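Local coordinates for putative immunoglobulin-blocking virulence protein (Mycoplasma mycoides subsp. capri, PDB 7ADK) that probably blocks host immunoglobulins as a virulence factor of the mycoplasma, at residues A[374-384]-A[397-405]. Sequence-based numbering, arbitrary orientation.
Sequences GWVKEDVSEPY and RFSKLERIN
W375 lays its indole across R403, and this pair begins the tightly packed face of the ladder, shared with L401 and K377. R403 CB sits 3.8 Å from the centroid of the six-membered ring of W375, almost on its normal, in a CH-pi contact. Farther along the bent arginine chain, R403 NE comes within 3.5 Å of W375 CZ2, ring and guanidinium planes standing 58° apart. Both polar ends are satisfied beyond the pair: D355 takes W375 NE1 on its carbonyl and R403 NH1 on its carboxylate, while R403 NH2 reaches the carbonyl of L413. Next along this face, L401 packs CB against W375 CE3 and CD1 against the chain of K377.

The backbones form an antiparallel ladder, in which V376 with E402 and E378 with K400 are the hydrogen-bonded pairs. Strand 375-379 is thereby an edge strand of a mixed sheet, joined to it through strand 396-403, whose other neighbour is strand 415-422. The reverse face is looser and largely on the surface: V376 CG1 merely lies beside E402 CG at 3.8 Å, and K400 CB rests on V380 CG1.

Where the strand gives way to helix 381-387, D379 holds CG anti to its backbone N (chi1 -175°), which carries the carboxylate to the R397 guanidinium. D379 OD1 receives both NE and NH1 of R397, at 2.9 and 2.8 Å, a side-on salt bridge onto one oxygen; R397 NH2 turns to D420. D379 OD2 accepts from S381 N in an Asx turn, and S381 OG takes F398 N at 2.9 Å. Beyond them the rings of Y384 and F398 form an offset stack, centroids 4.4 Å apart and planes 12° from parallel, with Y384 OH bonded to E444.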
ATOM      1  N   GLY A 374      13.513  12.487  36.260  1.00 66.21           N
ATOM      2  CA  GLY A 374      13.627  12.352  37.717  1.00 66.21           C
ATOM      3  C   GLY A 374      13.512  10.929  38.260  1.00 66.21           C
ATOM      4  O   GLY A 374      13.545  10.747  39.471  1.00 66.21           O
ATOM      5  N   TRP A 375      13.441   9.924  37.394  1.00 70.66           N
ATOM      6  CA  TRP A 375      13.456   8.506  37.735  1.00 70.66           C
ATOM      7  C   TRP A 375      14.655   7.828  37.089  1.00 70.66           C
ATOM      8  O   TRP A 375      15.114   8.250  36.028  1.00 70.66           O
ATOM      9  CB  TRP A 375      12.152   7.847  37.280  1.00 70.66           C
ATOM     10  CG  TRP A 375      10.933   8.360  37.970  1.00 70.66           C
ATOM     11  CD1 TRP A 375      10.304   9.521  37.695  1.00 70.66           C
ATOM     12  CD2 TRP A 375      10.224   7.791  39.105  1.00 70.66           C
ATOM     13  NE1 TRP A 375       9.274   9.719  38.586  1.00 70.66           N
ATOM     14  CE2 TRP A 375       9.179   8.681  39.480  1.00 70.66           C
ATOM     15  CE3 TRP A 375      10.342   6.596  39.840  1.00 70.66           C
ATOM     16  CZ2 TRP A 375       8.305   8.400  40.530  1.00 70.66           C
ATOM     17  CZ3 TRP A 375       9.467   6.304  40.894  1.00 70.66           C
ATOM     18  CH2 TRP A 375       8.450   7.204  41.244  1.00 70.66           C
ATOM     19  N   VAL A 376      15.158   6.764  37.711  1.00 72.58           N
ATOM     20  CA  VAL A 376      16.219   5.925  37.135  1.00 72.58           C
ATOM     21  C   VAL A 376      15.798   4.457  37.123  1.00 72.58           C
ATOM     22  O   VAL A 376      15.184   3.968  38.068  1.00 72.58           O
ATOM     23  CB  VAL A 376      17.583   6.190  37.796  1.00 72.58           C
ATOM     24  CG1 VAL A 376      17.612   5.903  39.292  1.00 72.58           C
ATOM     25  CG2 VAL A 376      18.714   5.402  37.147  1.00 72.58           C
ATOM     26  N   LYS A 377      16.087   3.774  36.016  1.00 76.40           N
ATOM     27  CA  LYS A 377      15.710   2.389  35.733  1.00 76.40           C
ATOM     28  C   LYS A 377      16.892   1.453  35.923  1.00 76.40           C
ATOM     29  O   LYS A 377      17.982   1.704  35.421  1.00 76.40           O
ATOM     30  CB  LYS A 377      15.148   2.305  34.307  1.00 76.40           C
ATOM     31  CG  LYS A 377      14.694   0.906  33.873  1.00 76.40           C
ATOM     32  CD  LYS A 377      14.017   0.885  32.492  1.00 76.40           C
ATOM     33  CE  LYS A 377      14.918   1.297  31.312  1.00 76.40           C
ATOM     34  NZ  LYS A 377      15.953   0.300  30.948  1.00 76.40           N
ATOM     35  N   GLU A 378      16.656   0.335  36.582  1.00 80.24           N
ATOM     36  CA  GLU A 378      17.589  -0.783  36.697  1.00 80.24           C
ATOM     37  C   GLU A 378      16.930  -2.065  36.171  1.00 80.24           C
ATOM     38  O   GLU A 378      15.801  -2.368  36.537  1.00 80.24           O
ATOM     39  CB  GLU A 378      18.055  -0.892  38.159  1.00 80.24           C
ATOM     40  CG  GLU A 378      18.992  -2.076  38.404  1.00 80.24           C
ATOM     41  CD  GLU A 378      19.606  -2.147  39.810  1.00 80.24           C
ATOM     42  OE1 GLU A 378      19.996  -3.256  40.235  1.00 80.24           O
ATOM     43  OE2 GLU A 378      19.770  -1.113  40.493  1.00 80.24           O
ATOM     44  N   ASP A 379      17.604  -2.849  35.332  1.00 85.30           N
ATOM     45  CA  ASP A 379      17.159  -4.209  35.016  1.00 85.30           C
ATOM     46  C   ASP A 379      17.414  -5.164  36.198  1.00 85.30           C
ATOM     47  O   ASP A 379      18.546  -5.315  36.655  1.00 85.30           O
ATOM     48  CB  ASP A 379      17.819  -4.734  33.735  1.00 85.30           C
ATOM     49  CG  ASP A 379      17.254  -6.103  33.334  1.00 85.30           C
ATOM     50  OD1 ASP A 379      16.327  -6.156  32.519  1.00 85.30           O
ATOM     51  OD2 ASP A 379      17.691  -7.118  33.868  1.00 85.30           O
ATOM     52  N   VAL A 380      16.367  -5.853  36.647  1.00 85.66           N
ATOM     53  CA  VAL A 380      16.399  -6.782  37.782  1.00 85.66           C
ATOM     54  C   VAL A 380      15.987  -8.196  37.375  1.00 85.66           C
ATOM     55  O   VAL A 380      15.618  -9.004  38.218  1.00 85.66           O
ATOM     56  CB  VAL A 380      15.585  -6.249  38.976  1.00 85.66           C
ATOM     57  CG1 VAL A 380      16.148  -4.916  39.460  1.00 85.66           C
ATOM     58  CG2 VAL A 380      14.090  -6.108  38.704  1.00 85.66           C
ATOM     59  N   SER A 381      16.014  -8.510  36.081  1.00 86.06           N
ATOM     60  CA  SER A 381      15.396  -9.707  35.506  1.00 86.06           C
ATOM     61  C   SER A 381      15.997 -11.024  36.003  1.00 86.06           C
ATOM     62  O   SER A 381      15.306 -12.030  35.995  1.00 86.06           O
ATOM     63  CB  SER A 381      15.444  -9.636  33.976  1.00 86.06           C
ATOM     64  OG  SER A 381      14.809  -8.477  33.478  1.00 86.06           O
ATOM     65  N   GLU A 382      17.248 -11.041  36.468  1.00 89.38           N
ATOM     66  CA  GLU A 382      18.032 -12.233  36.834  1.00 89.38           C
ATOM     67  C   GLU A 382      17.434 -13.071  37.990  1.00 89.38           C
ATOM     68  O   GLU A 382      17.087 -14.227  37.729  1.00 89.38           O
ATOM     69  CB  GLU A 382      19.502 -11.827  37.025  1.00 89.38           C
ATOM     70  CG  GLU A 382      20.448 -12.915  37.541  1.00 89.38           C
ATOM     71  CD  GLU A 382      20.645 -14.098  36.578  1.00 89.38           C
ATOM     72  OE1 GLU A 382      20.467 -13.944  35.349  1.00 89.38           O
ATOM     73  OE2 GLU A 382      21.035 -15.187  37.052  1.00 89.38           O
ATOM     74  N   PRO A 383      17.206 -12.551  39.215  1.00 85.77           N
ATOM     75  CA  PRO A 383      16.464 -13.264  40.257  1.00 85.77           C
ATOM     76  C   PRO A 383      15.121 -13.844  39.798  1.00 85.77           C
ATOM     77  O   PRO A 383      14.810 -14.993  40.102  1.00 85.77           O
ATOM     78  CB  PRO A 383      16.233 -12.248  41.371  1.00 85.77           C
ATOM     79  CG  PRO A 383      17.392 -11.277  41.231  1.00 85.77           C
ATOM     80  CD  PRO A 383      17.722 -11.304  39.752  1.00 85.77           C
ATOM     81  N   TYR A 384      14.328 -13.080  39.045  1.00 85.78           N
ATOM     82  CA  TYR A 384      13.031 -13.518  38.543  1.00 85.78           C
ATOM     83  C   TYR A 384      13.174 -14.598  37.460  1.00 85.78           C
ATOM     84  O   TYR A 384      12.421 -15.560  37.479  1.00 85.78           O
ATOM     85  CB  TYR A 384      12.220 -12.314  38.061  1.00 85.78           C
ATOM     86  CG  TYR A 384      11.928 -11.278  39.131  1.00 85.78           C
ATOM     87  CD1 TYR A 384      10.828 -11.405  39.983  1.00 85.78           C
ATOM     88  CD2 TYR A 384      12.769 -10.176  39.286  1.00 85.78           C
ATOM     89  CE1 TYR A 384      10.581 -10.454  40.987  1.00 85.78           C
ATOM     90  CE2 TYR A 384      12.551  -9.234  40.303  1.00 85.78           C
ATOM     91  CZ  TYR A 384      11.453  -9.368  41.166  1.00 85.78           C
ATOM     92  OH  TYR A 384      11.252  -8.463  42.155  1.00 85.78           O
ATOM     93  N   ARG A 397      10.878  -9.580  30.779  1.00 81.31           N
ATOM     94  CA  ARG A 397      11.820  -8.754  31.560  1.00 81.31           C
ATOM     95  C   ARG A 397      11.177  -8.135  32.797  1.00 81.31           C
ATOM     96  O   ARG A 397      10.017  -7.741  32.754  1.00 81.31           O
ATOM     97  CB  ARG A 397      12.401  -7.638  30.699  1.00 81.31           C
ATOM     98  CG  ARG A 397      13.584  -8.046  29.832  1.00 81.31           C
ATOM     99  CD  ARG A 397      14.170  -6.817  29.141  1.00 81.31           C
ATOM    100  NE  ARG A 397      14.720  -5.871  30.125  1.00 81.31           N
ATOM    101  CZ  ARG A 397      14.331  -4.642  30.398  1.00 81.31           C
ATOM    102  NH1 ARG A 397      14.923  -4.027  31.368  1.00 81.31           N
ATOM    103  NH2 ARG A 397      13.379  -4.021  29.775  1.00 81.31           N
ATOM    104  N   PHE A 398      11.948  -7.966  33.865  1.00 80.13           N
ATOM    105  CA  PHE A 398      11.574  -7.182  35.043  1.00 80.13           C
ATOM    106  C   PHE A 398      12.571  -6.037  35.240  1.00 80.13           C
ATOM    107  O   PHE A 398      13.781  -6.253  35.256  1.00 80.13           O
ATOM    108  CB  PHE A 398      11.505  -8.063  36.292  1.00 80.13           C
ATOM    109  CG  PHE A 398      10.416  -9.115  36.315  1.00 80.13           C
ATOM    110  CD1 PHE A 398      10.560 -10.301  35.581  1.00 80.13           C
ATOM    111  CD2 PHE A 398       9.267  -8.926  37.103  1.00 80.13           C
ATOM    112  CE1 PHE A 398       9.561 -11.287  35.634  1.00 80.13           C
ATOM    113  CE2 PHE A 398       8.282  -9.921  37.172  1.00 80.13           C
ATOM    114  CZ  PHE A 398       8.432 -11.105  36.439  1.00 80.13           C
ATOM    115  N   SER A 399      12.086  -4.818  35.437  1.00 76.71           N
ATOM    116  CA  SER A 399      12.915  -3.651  35.735  1.00 76.71           C
ATOM    117  C   SER A 399      12.357  -2.870  36.915  1.00 76.71           C
ATOM    118  O   SER A 399      11.162  -2.842  37.153  1.00 76.71           O
ATOM    119  CB  SER A 399      13.133  -2.784  34.500  1.00 76.71           C
ATOM    120  OG  SER A 399      11.985  -2.275  33.953  1.00 76.71           O
ATOM    121  N   LYS A 400      13.238  -2.243  37.680  1.00 75.61           N
ATOM    122  CA  LYS A 400      12.932  -1.420  38.851  1.00 75.61           C
ATOM    123  C   LYS A 400      13.080   0.047  38.458  1.00 75.61           C
ATOM    124  O   LYS A 400      14.102   0.421  37.905  1.00 75.61           O
ATOM    125  CB  LYS A 400      13.901  -1.819  39.978  1.00 75.61           C
ATOM    126  CG  LYS A 400      13.614  -1.178  41.345  1.00 75.61           C
ATOM    127  CD  LYS A 400      12.427  -1.768  42.119  1.00 75.61           C
ATOM    128  CE  LYS A 400      12.607  -3.244  42.501  1.00 75.61           C
ATOM    129  NZ  LYS A 400      13.720  -3.469  43.437  1.00 75.61           N
ATOM    130  N   LEU A 401      12.089   0.875  38.743  1.00 71.10           N
ATOM    131  CA  LEU A 401      12.196   2.332  38.705  1.00 71.10           C
ATOM    132  C   LEU A 401      12.310   2.863  40.135  1.00 71.10           C
ATOM    133  O   LEU A 401      11.537   2.439  40.984  1.00 71.10           O
ATOM    134  CB  LEU A 401      10.962   2.934  38.020  1.00 71.10           C
ATOM    135  CG  LEU A 401      11.147   3.224  36.529  1.00 71.10           C
ATOM    136  CD1 LEU A 401      11.281   1.973  35.678  1.00 71.10           C
ATOM    137  CD2 LEU A 401       9.956   4.002  36.015  1.00 71.10           C
ATOM    138  N   GLU A 402      13.201   3.819  40.402  1.00 75.75           N
ATOM    139  CA  GLU A 402      13.249   4.603  41.647  1.00 75.75           C
ATOM    140  C   GLU A 402      13.413   6.110  41.380  1.00 75.75           C
ATOM    141  O   GLU A 402      14.109   6.520  40.451  1.00 75.75           O
ATOM    142  CB  GLU A 402      14.307   4.044  42.611  1.00 75.75           C
ATOM    143  CG  GLU A 402      15.736   4.025  42.063  1.00 75.75           C
ATOM    144  CD  GLU A 402      16.782   3.502  43.057  1.00 75.75           C
ATOM    145  OE1 GLU A 402      17.982   3.833  42.912  1.00 75.75           O
ATOM    146  OE2 GLU A 402      16.444   2.738  43.989  1.00 75.75           O
ATOM    147  N   ARG A 403      12.735   6.951  42.169  1.00 75.58           N
ATOM    148  CA  ARG A 403      12.789   8.419  42.065  1.00 75.58           C
ATOM    149  C   ARG A 403      14.144   8.918  42.593  1.00 75.58           C
ATOM    150  O   ARG A 403      14.546   8.546  43.692  1.00 75.58           O
ATOM    151  CB  ARG A 403      11.584   9.038  42.803  1.00 75.58           C
ATOM    152  CG  ARG A 403      11.272  10.466  42.352  1.00 75.58           C
ATOM    153  CD  ARG A 403      10.234  11.208  43.205  1.00 75.58           C
ATOM    154  NE  ARG A 403       8.836  10.913  42.848  1.00 75.58           N
ATOM    155  CZ  ARG A 403       7.935  10.254  43.547  1.00 75.58           C
ATOM    156  NH1 ARG A 403       6.722  10.104  43.137  1.00 75.58           N
ATOM    157  NH2 ARG A 403       8.188   9.708  44.685  1.00 75.58           N
ATOM    158  N   ILE A 404      14.860   9.751  41.833  1.00 77.45           N
ATOM    159  CA  ILE A 404      16.253  10.133  42.115  1.00 77.45           C
ATOM    160  C   ILE A 404      16.361  10.945  43.412  1.00 77.45           C
ATOM    161  O   ILE A 404      17.194  10.629  44.254  1.00 77.45           O
ATOM    162  CB  ILE A 404      16.863  10.844  40.888  1.00 77.45           C
ATOM    163  CG1 ILE A 404      17.069   9.827  39.744  1.00 77.45           C
ATOM    164  CG2 ILE A 404      18.189  11.531  41.220  1.00 77.45           C
ATOM    165  CD1 ILE A 404      17.408  10.446  38.392  1.00 77.45           C
ATOM    166  N   ASN A 405      15.484  11.928  43.605  1.00 84.16           N
ATOM    167  CA  ASN A 405      15.211  12.503  44.916  1.00 84.16           C
ATOM    168  C   ASN A 405      13.921  11.873  45.468  1.00 84.16           C
ATOM    169  O   ASN A 405      12.847  12.168  44.942  1.00 84.16           O
ATOM    170  CB  ASN A 405      15.108  14.032  44.795  1.00 84.16           C
ATOM    171  CG  ASN A 405      16.430  14.673  44.432  1.00 84.16           C
ATOM    172  OD1 ASN A 405      17.435  14.476  45.091  1.00 84.16           O
ATOM    173  ND2 ASN A 405      16.488  15.448  43.386  1.00 84.16           N
TER